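Local coordinates for LAR_0958 cell surface adhesin (Lactobacillus reuteri, PDB 4NG0), which is a cell-surface mucus adhesin, one repeat of which, with a ubiquitin-like beta-grasp fold, probably contributes to bacterial attachment to mucus, at residues V25-S28 and G32-T35; D42-W45 and D49-A52; T66-L71 and K81-S86. All blocks are in the same frame, centred on the assembly; numbering follows the deposited sequence.

Contact 1: V25-S28 and G32-T35; sequences VQWS and GLNT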
loop_
_atom_site.group_PDB
_atom_site.type_symbol
_atom_site.label_atom_id
_atom_site.label_comp_id
_atom_site.label_asym_id
_atom_site.label_seq_id
_atom_site.Cartn_x
_atom_site.Cartn_y
_atom_site.Cartn_z
ATOM N N VAL A 25 4.686 -3.812 -1.477
ATOM C CA VAL A 25 4.904 -3.158 -0.186
ATOM C C VAL A 25 6.000 -3.913 0.561
ATOM O O VAL A 25 5.972 -5.142 0.640
ATOM C CB VAL A 25 3.614 -3.114 0.664
ATOM C CG1 VAL A 25 3.868 -2.462 2.010
ATOM C CG2 VAL A 25 2.509 -2.374 -0.073
ATOM N N GLN A 26 6.985 -3.174 1.065
ATOM C CA GLN A 26 8.128 -3.774 1.730
ATOM C C GLN A 26 8.025 -3.529 3.221
ATOM O O GLN A 26 7.833 -2.400 3.675
ATOM C CB GLN A 26 9.425 -3.164 1.190
ATOM C CG GLN A 26 9.579 -3.269 -0.323
ATOM C CD GLN A 26 9.546 -4.704 -0.803
ATOM O OE1 GLN A 26 10.198 -5.574 -0.227
ATOM N NE2 GLN A 26 8.763 -4.966 -1.846
ATOM N N TRP A 27 8.172 -4.596 3.982
ATOM C CA TRP A 27 7.965 -4.545 5.420
ATOM C C TRP A 27 9.265 -4.742 6.168
ATOM O O TRP A 27 10.140 -5.496 5.734
ATOM C CB TRP A 27 6.967 -5.632 5.822
ATOM C CG TRP A 27 5.579 -5.355 5.332
ATOM C CD1 TRP A 27 5.036 -5.720 4.128
ATOM C CD2 TRP A 27 4.564 -4.628 6.029
ATOM N NE1 TRP A 27 3.734 -5.278 4.050
ATOM C CE2 TRP A 27 3.423 -4.602 5.203
ATOM C CE3 TRP A 27 4.501 -4.011 7.287
ATOM C CZ2 TRP A 27 2.239 -3.971 5.587
ATOM C CZ3 TRP A 27 3.319 -3.388 7.669
ATOM C CH2 TRP A 27 2.207 -3.374 6.821
ATOM N N SER A 28 9.390 -4.075 7.305
ATOM C CA SER A 28 10.619 -4.132 8.085
ATOM C C SER A 28 10.324 -3.940 9.569
ATOM O O SER A 28 9.253 -3.452 9.937
ATOM C CB SER A 28 11.581 -3.050 7.582
ATOM O OG SER A 28 12.819 -3.084 8.269
ATOM N N GLY A 32 10.247 -12.183 11.146
ATOM C CA GLY A 32 9.182 -13.168 11.199
ATOM C C GLY A 32 7.775 -12.611 11.091
ATOM O O GLY A 32 6.808 -13.369 11.142
ATOM N N LEU A 33 7.651 -11.293 10.942
ATOM C CA LEU A 33 6.347 -10.694 10.711
ATOM C C LEU A 33 5.681 -11.359 9.517
ATOM O O LEU A 33 6.285 -11.481 8.447
ATOM C CB LEU A 33 6.489 -9.191 10.441
ATOM C CG LEU A 33 5.193 -8.414 10.195
ATOM C CD1 LEU A 33 4.406 -8.217 11.481
ATOM C CD2 LEU A 33 5.505 -7.084 9.537
ATOM N N ASN A 34 4.439 -11.788 9.710
ATOM C CA ASN A 34 3.672 -12.442 8.657
ATOM C C ASN A 34 2.789 -11.438 7.913
ATOM O O ASN A 34 1.799 -10.937 8.460
ATOM C CB ASN A 34 2.835 -13.570 9.276
ATOM C CG ASN A 34 1.934 -14.272 8.273
ATOM O OD1 ASN A 34 2.079 -14.129 7.057
ATOM N ND2 ASN A 34 0.994 -15.054 8.791
ATOM N N THR A 35 3.154 -11.149 6.663
ATOM C CA THR A 35 2.412 -10.196 5.839
ATOM C C THR A 35 1.714 -10.877 4.663
ATOM O O THR A 35 1.171 -10.211 3.772
ATOM C CB THR A 35 3.340 -9.083 5.313
ATOM O OG1 THR A 35 4.368 -9.658 4.499
ATOM C CG2 THR A 35 3.989 -8.352 6.480
#
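Trp-27 lays one face of its indole against the methyl of Thr-35. Its first torsion sets CG anti to the carbonyl carbon and beside the backbone N (chi1 -69°). Trp-27 CB is already 4.1 Å from Thr-35 CG2. The next atom is closer, with Trp-27 CG 3.6 Å from the same methyl. CD1 of Trp-27 follows at 3.7 Å from Thr-35 CG2 and also borders Thr-35 CB. NE1 of the indole is 3.9 Å from Thr-35 CG2. The methyl therefore sits over the five-membered ring, 3.6 Å from Thr-35 CG2 to the Trp-27 ring centroid and 11° off the ring normal. This is a CH-pi contact.

On the benzene side, Trp-27 CE3 reaches Leu-33 CD2 at 3.9 Å. That methyl approaches obliquely. The more distant part of the ring turns inward to Phe-43, Ile-83 and Leu-71. Tyr-5 of strand 3-12 also meets the indole, with the two planes at about 50°.

The contact joins strand 26-28, at one border of the beta-grasp sheet, to the loop that follows it. No hydrogen bond passes between the two segments. Asn-34 has its polar partners outside them. Its backbone N donates to Asn-75 OD1, and its ND2 donates to the carbonyl of Ala-74. These bonds tie the loop to residues just after helix 65-73. Gln-26 and Ser-28 pair their backbones with Ser-6 and Thr-4 of the neighbouring strand. Between 25-28 and 32-35, the chemistry is apolar and rests on methyl groups against one indole, so contact depends on shape and dispersion, with no directional polar bond across it.

Contact 2: D42-W45 and D49-A52; sequences DFTW and DKKA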
loop_
_atom_site.group_PDB
_atom_site.type_symbol
_atom_site.label_atom_id
_atom_site.label_comp_id
_atom_site.label_asym_id
_atom_site.label_seq_id
_atom_site.Cartn_x
_atom_site.Cartn_y
_atom_site.Cartn_z
ATOM N N ASP A 42 -6.677 -3.900 1.974
ATOM C CA ASP A 42 -6.094 -3.529 3.253
ATOM C C ASP A 42 -5.394 -2.173 3.216
ATOM O O ASP A 42 -4.887 -1.704 4.233
ATOM C CB ASP A 42 -5.136 -4.623 3.724
ATOM C CG ASP A 42 -5.863 -5.883 4.145
ATOM O OD1 ASP A 42 -6.942 -5.763 4.760
ATOM O OD2 ASP A 42 -5.355 -6.985 3.863
ATOM N N PHE A 43 -5.380 -1.552 2.037
ATOM C CA PHE A 43 -4.762 -0.247 1.853
ATOM C C PHE A 43 -5.768 0.671 1.189
ATOM O O PHE A 43 -6.564 0.230 0.362
ATOM C CB PHE A 43 -3.507 -0.347 0.969
ATOM C CG PHE A 43 -2.394 -1.170 1.566
ATOM C CD1 PHE A 43 -2.434 -2.557 1.526
ATOM C CD2 PHE A 43 -1.301 -0.549 2.149
ATOM C CE1 PHE A 43 -1.400 -3.321 2.073
ATOM C CE2 PHE A 43 -0.262 -1.306 2.695
ATOM C CZ PHE A 43 -0.324 -2.681 2.661
ATOM N N THR A 44 -5.725 1.937 1.564
ATOM C CA THR A 44 -6.622 2.936 0.990
ATOM C C THR A 44 -5.840 3.977 0.200
ATOM O O THR A 44 -4.831 4.495 0.670
ATOM C CB THR A 44 -7.432 3.617 2.099
ATOM O OG1 THR A 44 -8.286 2.638 2.696
ATOM C CG2 THR A 44 -8.299 4.754 1.554
ATOM N N TRP A 45 -6.304 4.267 -1.012
ATOM C CA TRP A 45 -5.760 5.362 -1.796
ATOM C C TRP A 45 -6.072 6.698 -1.143
ATOM O O TRP A 45 -7.230 6.964 -0.797
ATOM C CB TRP A 45 -6.399 5.361 -3.179
ATOM C CG TRP A 45 -5.924 4.271 -4.094
ATOM C CD1 TRP A 45 -6.487 3.044 -4.278
ATOM C CD2 TRP A 45 -4.802 4.339 -4.986
ATOM N NE1 TRP A 45 -5.771 2.327 -5.216
ATOM C CE2 TRP A 45 -4.744 3.113 -5.679
ATOM C CE3 TRP A 45 -3.846 5.325 -5.268
ATOM C CZ2 TRP A 45 -3.753 2.836 -6.634
ATOM C CZ3 TRP A 45 -2.866 5.056 -6.216
ATOM C CH2 TRP A 45 -2.827 3.822 -6.889
ATOM N N ASP A 49 -11.642 10.789 -3.518
ATOM C CA ASP A 49 -12.767 9.884 -3.315
ATOM C C ASP A 49 -12.346 8.557 -2.691
ATOM O O ASP A 49 -13.151 7.628 -2.574
ATOM C CB ASP A 49 -13.524 9.642 -4.632
ATOM C CG ASP A 49 -12.620 9.171 -5.762
ATOM O OD1 ASP A 49 -11.412 8.933 -5.527
ATOM O OD2 ASP A 49 -13.122 9.056 -6.907
ATOM N N LYS A 50 -11.079 8.472 -2.302
ATOM C CA LYS A 50 -10.517 7.252 -1.723
ATOM C C LYS A 50 -10.638 6.043 -2.659
ATOM O O LYS A 50 -10.703 4.898 -2.211
ATOM C CB LYS A 50 -11.089 6.973 -0.321
ATOM C CG LYS A 50 -10.757 8.057 0.707
ATOM C CD LYS A 50 -11.227 7.663 2.100
ATOM C CE LYS A 50 -10.759 8.654 3.148
ATOM N NZ LYS A 50 -11.194 8.234 4.519
ATOM N N LYS A 51 -10.616 6.315 -3.964
ATOM C CA LYS A 51 -10.644 5.284 -4.999
ATOM C C LYS A 51 -9.377 5.355 -5.845
ATOM O O LYS A 51 -8.689 6.373 -5.867
ATOM C CB LYS A 51 -11.857 5.458 -5.919
ATOM C CG LYS A 51 -13.206 5.326 -5.210
ATOM C CD LYS A 51 -13.323 3.980 -4.511
ATOM C CE LYS A 51 -14.606 3.868 -3.692
ATOM N NZ LYS A 51 -15.817 4.056 -4.531
ATOM N N ALA A 52 -9.087 4.272 -6.557
ATOM C CA ALA A 52 -7.913 4.222 -7.418
ATOM C C ALA A 52 -8.030 5.287 -8.495
ATOM O O ALA A 52 -9.067 5.396 -9.146
ATOM C CB ALA A 52 -7.794 2.853 -8.059
HETATM O O HOH W 1 -8.800 2.922 -1.764
#
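Lys-50 O and Trp-45 N are joined through one water. The water donates to Lys-50 O at 2.8 Å and accepts from Trp-45 N at 2.9 Å. It also lies in the plane of the Trp-45 indole, at the ring edge. No direct hydrogen bond crosses between the two segments, so this water carries the polar link. A weaker polar touch lies beside it. The CA of Lys-50 points its hydrogen at Trp-45 O, with a CA to O distance of 3.4 Å and an angle of 157° at the hydrogen.

Strand 43-45 is an outermost strand of the mixed beta-grasp sheet. It pairs with strand 57-63, and the 49-52 loop belongs to the connection between them. The loop folds back over the last residue of the strand. Within it Asp-49 OD1 accepts from Lys-51 N at 3.2 Å, closing an Asx turn. The donor comes from above the carboxylate plane, 56° out of it.

Ala-52 then lies over one face of the Trp-45 ring. Its CA stands 3.6 Å from the centroid of the five-membered ring, a CH-pi contact. Its methyl lies by the ring nitrogen, with Ala-52 CB 3.5 Å from Trp-45 NE1. Tyr-89 meets the same indole edge-to-face.

Farther back on the strand, Thr-44 CG2 touches Lys-50 CB at 4.0 Å. This methyl is anti to the threonine N, while OG1 is turned to Asn-64 ND2, with which it forms a hydrogen bond. The lysine chain runs extended from CG, its amino end leading away from the strand.

Contact 3: T66-L71 and K81-S86; sequences TGEAAL and KTISGS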
loop_
_atom_site.group_PDB
_atom_site.type_symbol
_atom_site.label_atom_id
_atom_site.label_comp_id
_atom_site.label_asym_id
_atom_site.label_seq_id
_atom_site.Cartn_x
_atom_site.Cartn_y
_atom_site.Cartn_z
ATOM N N THR A 66 -8.842 -1.923 8.420
ATOM C CA THR A 66 -9.027 -3.303 7.996
ATOM C C THR A 66 -7.672 -4.003 7.884
ATOM O O THR A 66 -7.500 -5.138 8.338
ATOM C CB THR A 66 -9.790 -3.372 6.661
ATOM O OG1 THR A 66 -11.079 -2.759 6.820
ATOM C CG2 THR A 66 -9.972 -4.804 6.217
ATOM N N GLY A 67 -6.700 -3.305 7.300
ATOM C CA GLY A 67 -5.362 -3.842 7.131
ATOM C C GLY A 67 -4.621 -4.036 8.434
ATOM O O GLY A 67 -3.900 -5.021 8.600
ATOM N N GLU A 68 -4.778 -3.093 9.353
ATOM C CA GLU A 68 -4.202 -3.251 10.683
ATOM C C GLU A 68 -4.742 -4.512 11.352
ATOM O O GLU A 68 -3.988 -5.281 11.949
ATOM C CB GLU A 68 -4.488 -2.023 11.548
ATOM C CG GLU A 68 -3.839 -0.752 11.037
ATOM C CD GLU A 68 -4.207 0.460 11.868
ATOM O OE1 GLU A 68 -5.025 0.318 12.805
ATOM O OE2 GLU A 68 -3.673 1.555 11.581
ATOM N N ALA A 69 -6.048 -4.721 11.254
ATOM C CA ALA A 69 -6.661 -5.887 11.879
ATOM C C ALA A 69 -6.170 -7.175 11.222
ATOM O O ALA A 69 -5.930 -8.176 11.902
ATOM C CB ALA A 69 -8.175 -5.786 11.811
ATOM N N ALA A 70 -6.007 -7.154 9.906
ATOM C CA ALA A 70 -5.543 -8.332 9.186
ATOM C C ALA A 70 -4.114 -8.690 9.578
ATOM O O ALA A 70 -3.780 -9.860 9.761
ATOM C CB ALA A 70 -5.644 -8.114 7.676
ATOM N N LEU A 71 -3.265 -7.676 9.701
ATOM C CA LEU A 71 -1.879 -7.910 10.085
ATOM C C LEU A 71 -1.822 -8.447 11.507
ATOM O O LEU A 71 -1.070 -9.377 11.810
ATOM C CB LEU A 71 -1.068 -6.614 9.964
ATOM C CG LEU A 71 0.445 -6.740 10.154
ATOM C CD1 LEU A 71 1.037 -7.580 9.041
ATOM C CD2 LEU A 71 1.068 -5.357 10.185
ATOM N N LYS A 81 1.667 -2.801 18.428
ATOM C CA LYS A 81 1.116 -1.564 18.994
ATOM C C LYS A 81 1.244 -0.335 18.090
ATOM O O LYS A 81 0.463 0.606 18.226
ATOM C CB LYS A 81 1.765 -1.255 20.335
ATOM C CG LYS A 81 1.560 -2.319 21.400
ATOM C CD LYS A 81 2.241 -1.874 22.675
ATOM C CE LYS A 81 2.005 -2.832 23.815
ATOM N NZ LYS A 81 2.742 -2.352 25.013
ATOM N N THR A 82 2.244 -0.320 17.212
ATOM C CA THR A 82 2.325 0.711 16.179
ATOM C C THR A 82 2.581 0.063 14.832
ATOM O O THR A 82 3.279 -0.942 14.747
ATOM C CB THR A 82 3.449 1.755 16.421
ATOM O OG1 THR A 82 4.743 1.134 16.349
ATOM C CG2 THR A 82 3.289 2.399 17.760
ATOM N N ILE A 83 2.003 0.646 13.785
ATOM C CA ILE A 83 2.335 0.284 12.417
ATOM C C ILE A 83 2.438 1.604 11.655
ATOM O O ILE A 83 1.476 2.361 11.609
ATOM C CB ILE A 83 1.263 -0.614 11.782
ATOM C CG1 ILE A 83 1.016 -1.865 12.642
ATOM C CG2 ILE A 83 1.690 -1.001 10.359
ATOM C CD1 ILE A 83 -0.272 -2.594 12.319
ATOM N N SER A 84 3.614 1.888 11.100
ATOM C CA SER A 84 3.880 3.183 10.470
ATOM C C SER A 84 4.386 2.940 9.064
ATOM O O SER A 84 5.119 1.983 8.833
ATOM C CB SER A 84 4.982 3.905 11.236
ATOM O OG SER A 84 4.801 3.762 12.636
ATOM N N GLY A 85 4.046 3.799 8.115
ATOM C CA GLY A 85 4.599 3.600 6.794
ATOM C C GLY A 85 4.266 4.674 5.795
ATOM O O GLY A 85 3.557 5.635 6.097
ATOM N N SER A 86 4.794 4.492 4.591
ATOM C CA SER A 86 4.579 5.398 3.474
ATOM C C SER A 86 4.650 4.571 2.199
ATOM O O SER A 86 5.459 3.664 2.097
ATOM C CB SER A 86 5.657 6.494 3.464
ATOM O OG SER A 86 5.503 7.381 2.359
HETATM O O HOH W 2 -0.980 1.826 9.876
#
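Ile-83 and Leu-71 join strand 83-92 to helix 65-73, the helix packed on the sheet of this ubiquitin-like beta-grasp fold. Going along 81-86, Ile-83 is the residue that turns its side chain to the helix. Its CG1 branch is anti to the carbonyl carbon (chi1 -55°), and CD1 extends the chain into the interface. There Ile-83 CD1 meets Leu-71 CD2 at 3.7 Å. The two side chains pass one another, running in opposite senses. Leu-71 holds its CG anti to the backbone N (chi1 -172°), which brings CD2 to Ile-83. One turn earlier, Glu-68 CG adds a looser contact at 4.2 Å from Ile-83 CD1. Leu-63 of strand 57-63 touches both Ile-83 and Glu-68.

A water makes the polar link across the contact. It donates to Glu-68 OE2 at 3.2 Å and to Ile-83 O at 3.1 Å. The other carboxylate oxygen, OE1, has a long, weak ion pair with Arg-72 of the same helix.

Ser-84 follows, and its backbone bonds to Val-3 and Tyr-5. Strand 83-92 thus runs parallel to strand 3-12, while Ile-83 turns toward the helix. Ser-86 pairs with Tyr-5 as well. By then the strand has moved off from the helix. Ser-86 CA is 14.3 Å from Glu-68 CA, against 7.6 Å for Ile-83 CA.

All three contacts reach the same sheet, and each touches the other two. Contacts 1 and 3 are nearest, their centres about 11 Å apart. Trp-27 CZ3 of contact 1 lies 3.9 Å from Leu-71 CD2 of contact 3, so the indole reaches from the sheet's border strand to the helix. Contacts 1 and 2 lie on opposite sides of the chain's centre, their centres about 20 Å apart, yet Val-25 CG2 packs on Phe-43 CZ at 3.9 Å. Contacts 2 and 3 have centres about 15 Å apart. Here Asp-42 OD1 comes within 3.4 Å of Gly-67 CA and 3.5 Å of Thr-66 CG2.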